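Local coordinates for protein histone-lysine N-methyltransferase, H3 lysine-9 specific SUVH4 (Arabidopsis thaliana, PDB 4QEO) that methylates a lysine of the histone H3 tail, a mark of transcriptional repression, and binds methylated DNA, coupling histone methylation to DNA methylation, at residues S379-Y384 with G453-F458. Sequence-based numbering, arbitrary orientation.
Sequences SPVCEY and GNFARF. With SAH (S-adenosyl-L-homocysteine), chain E.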
loop_
_atom_site.group_PDB
_atom_site.type_symbol
_atom_site.label_atom_id
_atom_site.label_comp_id
_atom_site.label_asym_id
_atom_site.label_seq_id
_atom_site.Cartn_x
_atom_site.Cartn_y
_atom_site.Cartn_z
ATOM N N SER A 379 -4.045 7.274 -0.042
ATOM C CA SER A 379 -5.395 7.440 0.485
ATOM C C SER A 379 -5.295 7.939 1.908
ATOM O O SER A 379 -4.415 7.501 2.664
ATOM C CB SER A 379 -6.186 6.123 0.462
ATOM O OG SER A 379 -6.338 5.606 -0.851
ATOM N N PRO A 380 -6.186 8.868 2.280
ATOM C CA PRO A 380 -6.237 9.275 3.686
ATOM C C PRO A 380 -6.844 8.164 4.524
ATOM O O PRO A 380 -7.805 7.516 4.101
ATOM C CB PRO A 380 -7.166 10.491 3.662
ATOM C CG PRO A 380 -8.038 10.271 2.461
ATOM C CD PRO A 380 -7.170 9.592 1.447
ATOM N N VAL A 381 -6.268 7.934 5.695
ATOM C CA VAL A 381 -6.851 7.017 6.660
ATOM C C VAL A 381 -7.632 7.794 7.728
ATOM O O VAL A 381 -8.815 7.511 7.955
ATOM C CB VAL A 381 -5.789 6.107 7.310
ATOM C CG1 VAL A 381 -6.420 5.218 8.383
ATOM C CG2 VAL A 381 -5.126 5.248 6.245
ATOM N N CYS A 382 -6.999 8.770 8.377
ATOM C CA CYS A 382 -7.780 9.560 9.355
ATOM C C CYS A 382 -7.006 10.725 9.872
ATOM O O CYS A 382 -5.793 10.693 9.857
ATOM C CB CYS A 382 -8.183 8.712 10.570
ATOM S SG CYS A 382 -6.771 7.979 11.423
ATOM N N GLU A 383 -7.710 11.739 10.364
ATOM C CA GLU A 383 -7.069 12.799 11.108
ATOM C C GLU A 383 -6.851 12.271 12.516
ATOM O O GLU A 383 -7.657 11.503 13.031
ATOM C CB GLU A 383 -7.959 14.057 11.154
ATOM C CG GLU A 383 -7.264 15.259 11.792
ATOM C CD GLU A 383 -8.069 16.559 11.710
ATOM O OE1 GLU A 383 -8.876 16.722 10.773
ATOM O OE2 GLU A 383 -7.890 17.422 12.597
ATOM N N TYR A 384 -5.757 12.666 13.143
ATOM C CA TYR A 384 -5.610 12.393 14.562
ATOM C C TYR A 384 -6.468 13.399 15.344
ATOM O O TYR A 384 -6.109 14.568 15.460
ATOM C CB TYR A 384 -4.143 12.480 14.973
ATOM C CG TYR A 384 -3.843 11.821 16.300
ATOM C CD1 TYR A 384 -3.989 12.522 17.489
ATOM C CD2 TYR A 384 -3.415 10.502 16.365
ATOM C CE1 TYR A 384 -3.721 11.933 18.709
ATOM C CE2 TYR A 384 -3.143 9.901 17.586
ATOM C CZ TYR A 384 -3.296 10.629 18.756
ATOM O OH TYR A 384 -3.029 10.056 19.980
ATOM N N GLY A 453 -11.424 11.123 21.600
ATOM C CA GLY A 453 -10.807 11.226 20.289
ATOM C C GLY A 453 -11.511 10.350 19.279
ATOM O O GLY A 453 -12.524 9.727 19.595
ATOM N N ASN A 454 -10.989 10.312 18.055
ATOM C CA ASN A 454 -11.453 9.342 17.069
ATOM C C ASN A 454 -10.571 8.081 17.125
ATOM O O ASN A 454 -9.804 7.910 18.075
ATOM C CB ASN A 454 -11.485 9.955 15.671
ATOM C CG ASN A 454 -10.101 10.173 15.092
ATOM O OD1 ASN A 454 -9.097 10.142 15.804
ATOM N ND2 ASN A 454 -10.045 10.407 13.787
ATOM N N PHE A 455 -10.656 7.221 16.111
ATOM C CA PHE A 455 -9.977 5.918 16.163
ATOM C C PHE A 455 -8.460 5.975 16.002
ATOM O O PHE A 455 -7.756 4.997 16.289
ATOM C CB PHE A 455 -10.575 4.927 15.149
ATOM C CG PHE A 455 -10.170 5.182 13.716
ATOM C CD1 PHE A 455 -9.033 4.587 13.184
ATOM C CD2 PHE A 455 -10.941 5.990 12.893
ATOM C CE1 PHE A 455 -8.662 4.810 11.875
ATOM C CE2 PHE A 455 -10.578 6.211 11.576
ATOM C CZ PHE A 455 -9.439 5.614 11.063
ATOM N N ALA A 456 -7.970 7.115 15.532
ATOM C CA ALA A 456 -6.550 7.301 15.256
ATOM C C ALA A 456 -5.658 6.894 16.419
ATOM O O ALA A 456 -4.578 6.341 16.209
ATOM C CB ALA A 456 -6.276 8.755 14.874
ATOM N N ARG A 457 -6.112 7.166 17.643
ATOM C CA ARG A 457 -5.318 6.877 18.838
ATOM C C ARG A 457 -5.034 5.382 19.064
ATOM O O ARG A 457 -4.153 5.027 19.852
ATOM C CB ARG A 457 -5.983 7.487 20.083
ATOM C CG ARG A 457 -7.421 7.039 20.296
ATOM C CD ARG A 457 -7.529 5.996 21.392
ATOM N NE ARG A 457 -7.424 6.604 22.714
ATOM C CZ ARG A 457 -7.362 5.922 23.855
ATOM N NH1 ARG A 457 -7.269 6.572 25.003
ATOM N NH2 ARG A 457 -7.385 4.597 23.846
ATOM N N PHE A 458 -5.780 4.515 18.385
ATOM C CA PHE A 458 -5.612 3.073 18.551
ATOM C C PHE A 458 -4.547 2.498 17.619
ATOM O O PHE A 458 -4.224 1.305 17.685
ATOM C CB PHE A 458 -6.941 2.344 18.321
ATOM C CG PHE A 458 -7.960 2.596 19.392
ATOM C CD1 PHE A 458 -7.807 2.037 20.649
ATOM C CD2 PHE A 458 -9.065 3.399 19.147
ATOM C CE1 PHE A 458 -8.736 2.273 21.648
ATOM C CE2 PHE A 458 -10.003 3.634 20.139
ATOM C CZ PHE A 458 -9.835 3.067 21.391
HETATM N N SAH E . -1.992 -0.196 21.612
HETATM C CA SAH E . -2.410 1.080 22.182
HETATM C CB SAH E . -2.684 2.105 21.081
HETATM C CG SAH E . -1.463 2.940 20.695
HETATM S SD SAH E . -1.113 4.240 21.909
HETATM C C SAH E . -3.607 0.906 23.115
HETATM O O SAH E . -4.360 1.849 23.356
HETATM O OXT SAH E . -3.847 -0.180 23.651
HETATM C "C5'" SAH E . 0.640 3.812 22.038
HETATM C "C4'" SAH E . 0.884 2.840 23.182
HETATM O "O4'" SAH E . 0.685 1.518 22.714
HETATM C "C3'" SAH E . 2.302 2.931 23.723
HETATM O "O3'" SAH E . 2.331 3.617 24.950
HETATM C "C2'" SAH E . 2.735 1.494 23.913
HETATM O "O2'" SAH E . 2.551 1.094 25.251
HETATM C "C1'" SAH E . 1.800 0.706 23.019
HETATM N N9 SAH E . 2.528 0.406 21.777
HETATM C C8 SAH E . 2.394 1.050 20.571
HETATM N N7 SAH E . 3.251 0.493 19.687
HETATM C C5 SAH E . 3.937 -0.487 20.317
HETATM C C6 SAH E . 4.926 -1.359 19.886
HETATM N N6 SAH E . 5.349 -1.308 18.625
HETATM N N1 SAH E . 5.457 -2.274 20.774
HETATM C C2 SAH E . 5.009 -2.321 22.080
HETATM N N3 SAH E . 4.023 -1.450 22.502
HETATM C C4 SAH E . 3.495 -0.552 21.633
#
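The ring of Phe-455 meets Val-381 and Cys-382 with its far end: the carbonyl O of Val-381 sits at the ring edge, near its plane, 3.7 Å from CZ, while CB of Cys-382 approaches CZ obliquely at 3.4 Å. The Cys-382 sulfur lies 4.1 Å from the centroid of the Phe-455 ring, an oblique sulfur-aromatic contact. Its chi1 of 57° places SG between the backbone N and carbonyl carbon, from where it reaches both this ring and CB of Ala-456. That methyl is also approached by the Tyr-384 ring, whose CD2 stands 3.7 Å from Ala-456 CB; the ring runs on, again at a slant, to bring CE2 3.9 Å from Arg-457 CA. Next along the turn, CD of Arg-457 lies over the centre of one face of the Phe-458 ring, 3.5 Å above its plane.

One polar bond ties the apolar pieces together. Asn-454 ND2 donates to the carbonyl O of Glu-383 at 2.7 Å, with a C=O...donor angle of 160° and the acceptor 16° out of the Asn-454 amide plane; OD1 accepts from the backbone N-H of Ile-385 and, weakly, that of Ala-456. A leucine in its place would probably leave the Glu-383 carbonyl without this donor and both N-H groups without this acceptor, the turn less firmly fixed to the strand.

Strand 380-383, an edge strand of its four-stranded sheet, is hydrogen-bonded to strand 483-488, with a classic beta bulge where Val-381 and Cys-382 both face Leu-486. Within turn 456-458, Arg-457 donates from NE to the Ala-449 carbonyl, makes cation-pi contacts with Tyr-402 and Phe-271, and its carbonyl O lies 3.5 Å from SAH CB. The chemistry therefore implies a buried, mainly apolar joint, pinned by one amide, that links a SET-domain strand to the turn lining the cofactor pocket.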